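Local coordinates for methylthioribose-1-phosphate isomerase (Saccharomyces cerevisiae, PDB 1W2W), which catalyses the interconversion of 5-methylthioribose 1-phosphate and 5-methylthioribulose 1-phosphate in the methionine salvage pathway, at residues 115-118 and 119-123; 162-165 and 166-169; 200-203 and 204-208; 135-138 and 139-143. One frame throughout, in Å; residues are numbered along the deposited sequence.

Contact 1: 115-118 and 119-123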
# COMPACT_ATOMS: atom_id res chain seq x y z
N SER A 115 27.45 14.90 -6.70
CA SER A 115 27.68 16.30 -6.41
C SER A 115 28.83 16.50 -5.42
O SER A 115 29.64 17.40 -5.59
CB SER A 115 26.41 16.96 -5.87
OG SER A 115 25.58 17.40 -6.94
N LEU A 116 28.89 15.68 -4.37
CA LEU A 116 29.94 15.91 -3.37
C LEU A 116 31.34 15.64 -3.93
O LEU A 116 32.30 16.31 -3.54
CB LEU A 116 29.69 15.08 -2.10
CG LEU A 116 28.41 15.44 -1.35
CD1 LEU A 116 28.27 14.62 -0.07
CD2 LEU A 116 28.29 16.94 -1.06
N VAL A 117 31.45 14.68 -4.85
CA VAL A 117 32.71 14.43 -5.55
C VAL A 117 33.15 15.69 -6.30
O VAL A 117 34.31 16.10 -6.22
CB VAL A 117 32.58 13.23 -6.53
CG1 VAL A 117 33.74 13.20 -7.52
CG2 VAL A 117 32.45 11.91 -5.77
N GLU A 118 32.21 16.30 -7.02
CA GLU A 118 32.49 17.51 -7.77
C GLU A 118 32.87 18.65 -6.82
O GLU A 118 33.82 19.39 -7.09
CB GLU A 118 31.30 17.91 -8.64
CG GLU A 118 31.59 19.01 -9.66
CD GLU A 118 32.93 18.85 -10.36
OE1 GLU A 118 33.24 17.76 -10.88
OE2 GLU A 118 33.69 19.84 -10.39
N ILE A 119 32.14 18.78 -5.71
CA ILE A 119 32.47 19.84 -4.75
C ILE A 119 33.88 19.63 -4.17
O ILE A 119 34.63 20.60 -4.02
CB ILE A 119 31.41 19.94 -3.63
CG1 ILE A 119 30.08 20.43 -4.21
CG2 ILE A 119 31.93 20.86 -2.49
CD1 ILE A 119 28.88 20.25 -3.29
N LYS A 120 34.23 18.38 -3.87
CA LYS A 120 35.60 18.09 -3.42
C LYS A 120 36.66 18.45 -4.46
O LYS A 120 37.75 18.95 -4.11
CB LYS A 120 35.76 16.63 -3.01
CG LYS A 120 35.14 16.31 -1.67
CD LYS A 120 35.56 14.93 -1.20
CE LYS A 120 34.90 14.58 0.12
NZ LYS A 120 35.57 13.36 0.66
N ASN A 121 36.36 18.19 -5.73
CA ASN A 121 37.26 18.59 -6.82
C ASN A 121 37.41 20.10 -6.90
O ASN A 121 38.51 20.63 -7.15
CB ASN A 121 36.76 18.05 -8.16
CG ASN A 121 37.05 16.58 -8.33
OD1 ASN A 121 37.95 16.04 -7.69
ND2 ASN A 121 36.28 15.92 -9.20
N ILE A 122 36.31 20.81 -6.70
CA ILE A 122 36.37 22.26 -6.63
C ILE A 122 37.21 22.70 -5.43
O ILE A 122 38.04 23.61 -5.56
CB ILE A 122 34.98 22.89 -6.59
CG1 ILE A 122 34.27 22.64 -7.93
CG2 ILE A 122 35.08 24.40 -6.34
CD1 ILE A 122 32.79 22.99 -7.90
N LEU A 123 37.00 22.07 -4.28
CA LEU A 123 37.74 22.45 -3.08
C LEU A 123 39.24 22.27 -3.31
O LEU A 123 40.04 23.12 -2.89
CB LEU A 123 37.28 21.62 -1.88
CG LEU A 123 37.88 21.94 -0.51
CD1 LEU A 123 37.72 23.39 -0.10
CD2 LEU A 123 37.31 21.01 0.54
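Four backbone bonds of i to i+4 spacing run from Ile119, Lys120, Asn121 and Ile122 back to Ser115, Leu116, Val117 and Glu118, the Lys120 N to Leu116 O bond being the shortest at 2.8 Å. They set side chains three and four residues apart against each other. Glu118, partly exposed and also touching Tyr139 of helix 129-168, makes the polar side-chain approaches: its CG stands anti to the backbone N (chi1 -169°) and the chain then bends at chi2 (42°), which carries the carboxylate forward along the helix. Glu118 OE2 reaches within 3.8 Å of Ile122 CG1, while Glu118 OE1 comes to 3.9 Å from Asn121 ND2, with the carboxylate and amide planes turned 65° apart. This is ordinary alpha-helical i/i+3 and i/i+4 packing on helix 111-124, whose side chains touch helices 129-168, 88-103 and 53-73. Inward, Leu116 CD2 meets Ile119 CD1 at 4.0 Å, one methyl against another. On the exposed side Val117 CG1 runs beside Asn121, the two side chains pointing the same way. Were Glu118 replaced by an alanine, Ile122 CG1 would probably lose its cover from the carboxylate, and the Asn121 amide a negatively charged neighbour. The polar ends of two further residues go elsewhere: the hydroxyl of Ser115 is hydrogen-bonded to Tyr139 OH, and the Lys120 ammonium forms a salt bridge with Asp100.

Contact 2: 162-165 and 166-169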
# COMPACT_ATOMS: atom_id res chain seq x y z
N LEU A 162 7.04 8.25 -26.39
CA LEU A 162 5.82 7.47 -26.23
C LEU A 162 4.80 7.76 -27.34
O LEU A 162 4.21 6.82 -27.89
CB LEU A 162 5.19 7.67 -24.84
CG LEU A 162 3.91 6.87 -24.57
CD1 LEU A 162 4.18 5.37 -24.62
CD2 LEU A 162 3.33 7.27 -23.19
N ILE A 163 4.60 9.03 -27.67
CA ILE A 163 3.67 9.37 -28.74
C ILE A 163 4.07 8.70 -30.04
O ILE A 163 3.23 8.17 -30.76
CB ILE A 163 3.53 10.89 -28.89
CG1 ILE A 163 2.88 11.48 -27.64
CG2 ILE A 163 2.74 11.25 -30.17
CD1 ILE A 163 1.49 10.95 -27.30
N ASP A 164 5.37 8.71 -30.34
CA ASP A 164 5.89 8.06 -31.55
C ASP A 164 5.67 6.55 -31.55
O ASP A 164 5.27 5.98 -32.58
CB ASP A 164 7.38 8.37 -31.75
CG ASP A 164 7.65 9.81 -32.16
OD1 ASP A 164 6.72 10.53 -32.60
OD2 ASP A 164 8.79 10.30 -32.07
N VAL A 165 5.92 5.90 -30.42
CA VAL A 165 5.65 4.48 -30.25
C VAL A 165 4.17 4.14 -30.51
O VAL A 165 3.86 3.18 -31.23
CB VAL A 165 6.04 4.00 -28.84
CG1 VAL A 165 5.40 2.67 -28.52
CG2 VAL A 165 7.57 3.92 -28.73
N LEU A 166 3.28 4.94 -29.92
CA LEU A 166 1.84 4.73 -30.08
C LEU A 166 1.40 5.02 -31.51
O LEU A 166 0.57 4.30 -32.07
CB LEU A 166 1.07 5.59 -29.09
CG LEU A 166 1.30 5.24 -27.62
CD1 LEU A 166 0.62 6.28 -26.71
CD2 LEU A 166 0.83 3.83 -27.30
N GLN A 167 1.94 6.07 -32.09
CA GLN A 167 1.62 6.41 -33.47
C GLN A 167 2.08 5.31 -34.43
O GLN A 167 1.36 4.96 -35.37
CB GLN A 167 2.08 7.83 -33.85
CG GLN A 167 1.06 8.90 -33.40
CD GLN A 167 1.50 10.36 -33.52
OE1 GLN A 167 0.72 11.27 -33.18
NE2 GLN A 167 2.71 10.60 -34.01
N LYS A 168 3.26 4.74 -34.19
CA LYS A 168 3.69 3.57 -34.96
C LYS A 168 2.77 2.36 -34.83
O LYS A 168 2.52 1.65 -35.82
CB LYS A 168 5.13 3.17 -34.63
CG LYS A 168 5.68 2.13 -35.59
CD LYS A 168 7.10 1.71 -35.25
CE LYS A 168 7.45 0.41 -35.98
NZ LYS A 168 8.91 0.16 -36.05
N ASP A 169 2.28 2.10 -33.62
CA ASP A 169 1.38 0.98 -33.35
C ASP A 169 -0.06 1.22 -33.79
O ASP A 169 -0.92 0.35 -33.63
CB ASP A 169 1.43 0.60 -31.87
CG ASP A 169 2.75 -0.05 -31.46
OD1 ASP A 169 3.55 -0.40 -32.36
OD2 ASP A 169 3.08 -0.27 -30.28
O HOH W 1 5.19 9.79 -34.72
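Leu162 to Leu166 and Ile163 to Gln167 are i/i+4 pairs toward the C-terminal end of the long helix 129-168, one of them apolar and the other mixed. The backbone evidence is a run of four alpha-helical bonds, from Leu166 N to Leu162 O through to Asp169 N to Val165 O. The last is the longest, at 3.1 Å, and the least straight, with an N-H...O angle of 149°. Among the apolar contacts, Leu166 CD1 comes to 4.0 Å from Leu162 CG, the two side chains slanting across each other. Leu166 gets there because its CG lies anti to its own carbonyl carbon (chi1 -64°), which also sets that CG 3.3 Å from Leu162 O. Phe175 of strand 174-179 touches both leucines as well as Ile163, and another protein chain of the assembly packs on Leu162, Ile163, Leu166 and Gln167. Gln167 mixes the two chemistries: its extended chain brings the terminal amide against Ile163 CG2, which lies 3.6 Å from OE1. The polar contact is made through a water. Asp164 OD1 and Gln167 NE2 are 4.3 Å apart and do not meet directly, while the other carboxylate oxygen, OD2, has a salt bridge to Lys160. The water donates to Asp164 OD1 and accepts from Gln167 NE2, each bond 2.7 Å long.

Contact 3: 200-203 and 204-208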
# COMPACT_ATOMS: atom_id res chain seq x y z
N SER A 200 4.84 17.00 -19.76
CA SER A 200 4.99 17.21 -21.20
C SER A 200 3.87 16.56 -22.00
O SER A 200 3.33 17.16 -22.94
CB SER A 200 6.35 16.71 -21.69
OG SER A 200 7.39 17.50 -21.14
N LEU A 201 3.52 15.34 -21.61
CA LEU A 201 2.37 14.66 -22.21
C LEU A 201 1.08 15.46 -22.02
O LEU A 201 0.23 15.53 -22.92
CB LEU A 201 2.25 13.24 -21.67
CG LEU A 201 3.25 12.22 -22.24
CD1 LEU A 201 3.16 10.92 -21.44
CD2 LEU A 201 2.97 11.96 -23.73
N TRP A 202 0.91 16.07 -20.85
CA TRP A 202 -0.29 16.84 -20.59
C TRP A 202 -0.36 18.08 -21.48
O TRP A 202 -1.41 18.43 -22.00
CB TRP A 202 -0.44 17.20 -19.11
CG TRP A 202 -1.75 17.91 -18.82
CD1 TRP A 202 -1.90 19.13 -18.23
CD2 TRP A 202 -3.07 17.45 -19.12
NE1 TRP A 202 -3.23 19.45 -18.13
CE2 TRP A 202 -3.97 18.44 -18.68
CE3 TRP A 202 -3.59 16.30 -19.72
CZ2 TRP A 202 -5.35 18.31 -18.81
CZ3 TRP A 202 -4.96 16.17 -19.86
CH2 TRP A 202 -5.83 17.17 -19.41
N LYS A 203 0.79 18.73 -21.67
CA LYS A 203 0.85 19.87 -22.58
C LYS A 203 0.44 19.49 -24.01
O LYS A 203 -0.34 20.20 -24.66
CB LYS A 203 2.25 20.47 -22.59
CG LYS A 203 2.34 21.74 -23.43
CD LYS A 203 3.71 22.39 -23.34
CE LYS A 203 3.73 23.68 -24.16
NZ LYS A 203 5.11 24.24 -24.21
N ASP A 204 0.98 18.38 -24.49
CA ASP A 204 0.61 17.82 -25.79
C ASP A 204 -0.89 17.52 -25.86
O ASP A 204 -1.54 17.81 -26.87
CB ASP A 204 1.42 16.54 -26.00
CG ASP A 204 1.02 15.79 -27.25
OD1 ASP A 204 1.35 16.25 -28.38
OD2 ASP A 204 0.38 14.71 -27.18
N SER A 205 -1.44 16.93 -24.81
CA SER A 205 -2.86 16.58 -24.78
C SER A 205 -3.75 17.84 -24.80
O SER A 205 -4.73 17.91 -25.55
CB SER A 205 -3.14 15.73 -23.53
OG SER A 205 -4.51 15.37 -23.48
N LEU A 206 -3.41 18.84 -24.00
CA LEU A 206 -4.12 20.12 -24.04
C LEU A 206 -4.11 20.78 -25.40
O LEU A 206 -5.12 21.35 -25.84
CB LEU A 206 -3.56 21.09 -23.02
CG LEU A 206 -3.89 20.82 -21.56
CD1 LEU A 206 -3.09 21.82 -20.74
CD2 LEU A 206 -5.38 20.92 -21.29
N ALA A 207 -2.96 20.73 -26.07
CA ALA A 207 -2.86 21.31 -27.41
C ALA A 207 -3.84 20.61 -28.35
O ALA A 207 -4.52 21.26 -29.14
CB ALA A 207 -1.45 21.21 -27.93
N LYS A 208 -3.91 19.28 -28.25
CA LYS A 208 -4.79 18.49 -29.10
C LYS A 208 -6.28 18.73 -28.83
O LYS A 208 -7.07 18.86 -29.77
CB LYS A 208 -4.44 17.00 -29.05
CG LYS A 208 -3.11 16.67 -29.73
CD LYS A 208 -2.52 15.34 -29.27
CE LYS A 208 -1.29 14.96 -30.10
NZ LYS A 208 -0.49 13.81 -29.55
O HOH W 2 -0.38 13.50 -24.84
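Asp204 OD2 is gripped twice. Lys208 NZ donates to the syn lone pair of Asp204 OD2 in a salt bridge of 2.7 Å, and a water also donates to this oxygen at 2.7 Å. The same water gives its second hydrogen to Leu201 O, 2.9 Å away, an oxygen that already accepts from Ser205 N, so the carboxylate is tied to the preceding turn. On another flank Leu206 lies over the indole of Trp202: its CG sits 3.9 Å from the centroid of the five-membered ring, 22° off the normal, in a CH-pi contact over the face. The two methyls spread along the ring, Leu206 CD1 to Trp202 NE1 at 3.5 Å and Leu206 CD2 to Trp202 CZ2 at 3.6 Å. Trp202 presents its ring this way with CG anti to the backbone N (chi1 -176°). With a serine in place of Trp202, Leu206 would probably lose the flat surface under its CG and both methyls, opening a gap there. Helix 194-210 packs Leu201 and Asp204 against Ile163 of helix 129-168, while Trp202 and Ser205 face another protein chain of the assembly, whose backbone is hydrogen-bonded to Ser205 OG and Lys208 NZ.

Contact 4: 135-138 and 139-143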
# COMPACT_ATOMS: atom_id res chain seq x y z
N SER A 135 33.42 29.75 -6.40
CA SER A 135 33.32 28.65 -7.36
C SER A 135 32.17 27.71 -6.99
O SER A 135 31.51 27.15 -7.86
CB SER A 135 34.63 27.87 -7.41
OG SER A 135 35.69 28.71 -7.86
N LEU A 136 31.95 27.54 -5.69
CA LEU A 136 30.84 26.72 -5.21
C LEU A 136 29.50 27.37 -5.53
O LEU A 136 28.55 26.67 -5.90
CB LEU A 136 30.97 26.45 -3.71
CG LEU A 136 29.89 25.57 -3.07
CD1 LEU A 136 29.79 24.20 -3.74
CD2 LEU A 136 30.09 25.43 -1.56
N TYR A 137 29.41 28.69 -5.38
CA TYR A 137 28.22 29.42 -5.80
C TYR A 137 27.93 29.13 -7.28
O TYR A 137 26.79 28.81 -7.65
CB TYR A 137 28.40 30.93 -5.64
CG TYR A 137 27.23 31.73 -6.19
CD1 TYR A 137 26.05 31.86 -5.46
CD2 TYR A 137 27.31 32.36 -7.43
CE1 TYR A 137 24.97 32.60 -5.96
CE2 TYR A 137 26.24 33.08 -7.93
CZ TYR A 137 25.08 33.20 -7.19
OH TYR A 137 24.03 33.93 -7.70
N ASN A 138 28.95 29.27 -8.11
CA ASN A 138 28.79 28.95 -9.53
C ASN A 138 28.34 27.51 -9.71
O ASN A 138 27.46 27.23 -10.54
CB ASN A 138 30.08 29.22 -10.32
CG ASN A 138 30.37 30.70 -10.46
OD1 ASN A 138 29.50 31.53 -10.20
ND2 ASN A 138 31.58 31.04 -10.87
N TYR A 139 28.93 26.60 -8.94
CA TYR A 139 28.60 25.19 -9.10
C TYR A 139 27.13 24.92 -8.77
O TYR A 139 26.43 24.22 -9.53
CB TYR A 139 29.48 24.28 -8.23
CG TYR A 139 28.93 22.87 -8.24
CD1 TYR A 139 29.13 22.04 -9.33
CD2 TYR A 139 28.21 22.37 -7.15
CE1 TYR A 139 28.62 20.76 -9.36
CE2 TYR A 139 27.69 21.08 -7.17
CZ TYR A 139 27.90 20.28 -8.28
OH TYR A 139 27.42 19.00 -8.34
N VAL A 140 26.67 25.45 -7.65
CA VAL A 140 25.29 25.18 -7.25
C VAL A 140 24.26 25.81 -8.19
O VAL A 140 23.22 25.20 -8.47
CB VAL A 140 25.00 25.50 -5.76
CG1 VAL A 140 25.98 24.75 -4.87
CG2 VAL A 140 25.03 26.99 -5.49
N CYS A 141 24.56 27.00 -8.71
CA CYS A 141 23.69 27.61 -9.70
C CYS A 141 23.59 26.72 -10.93
O CYS A 141 22.50 26.52 -11.47
CB CYS A 141 24.19 29.01 -10.09
SG CYS A 141 23.90 30.21 -8.77
N GLU A 142 24.74 26.18 -11.36
CA GLU A 142 24.77 25.34 -12.55
C GLU A 142 24.06 24.02 -12.31
O GLU A 142 23.29 23.58 -13.17
CB GLU A 142 26.21 25.10 -13.00
CG GLU A 142 26.81 26.33 -13.66
CD GLU A 142 28.32 26.32 -13.65
OE1 GLU A 142 28.90 25.20 -13.63
OE2 GLU A 142 28.91 27.42 -13.64
N LEU A 143 24.30 23.41 -11.15
CA LEU A 143 23.62 22.16 -10.77
C LEU A 143 22.10 22.36 -10.84
O LEU A 143 21.37 21.55 -11.45
CB LEU A 143 24.06 21.72 -9.37
CG LEU A 143 23.32 20.52 -8.74
CD1 LEU A 143 23.71 19.22 -9.45
CD2 LEU A 143 23.55 20.44 -7.23
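A Cys sulfur-aromatic contact joins Tyr137 and Cys141, one turn apart on the long helix 129-168. Cys141 SG stands 3.8 Å from the centroid of the Tyr137 ring and 20° off the ring normal, thus over the face but shifted toward the rim, where CZ is its closest ring atom at 3.6 Å. Two torsions bring them together: Tyr137 has CG anti to the backbone N (chi1 175°), while Cys141 turns SG back beside its own N. On the inner side Leu136 CD1 serves two neighbours, Val140 CG1 at 4.0 Å and Tyr139 CD2 at 4.2 Å. Val140 CG2 comes within 3.3 Å of Tyr137 O. The backbone beneath is regular, with Cys141 N bonded to Tyr137 O at 3.1 Å and Val140 N to Leu136 O at 2.8 Å. Val64 and Leu65 of helix 53-73 cover Leu136, and Phe8 of strand 6-9 touches Val140 and Cys141. The Tyr137 hydroxyl is hydrogen-bonded to Arg10 O, which fixes the far end of the ring; with sulfur over one face as well, the ring probably has little freedom to turn, and the polarisable sulfur probably gains dispersion contact with the aromatic face.

This chain is the N-terminal part of the isomerase; its contacts form two touching pairs well apart along helix 129-168, about 25 Å between the nearest atoms of contacts 2 and 4. Contacts 1 and 4, centres 11 Å apart, join helix 111-124 to the early part of helix 129-168. Contacts 2 and 3, centres 15 Å apart, bring its late part against helix 194-210. All four mix buried and exposed residues. Contact 4, nearest the chain centre, relies on sulfur, ring and methyl packing; contact 1 combines methyl contact with a carboxylate beside an amide; contacts 2 and 3, farther out and next to another protein chain, add water bridges, and contact 3 a salt bridge.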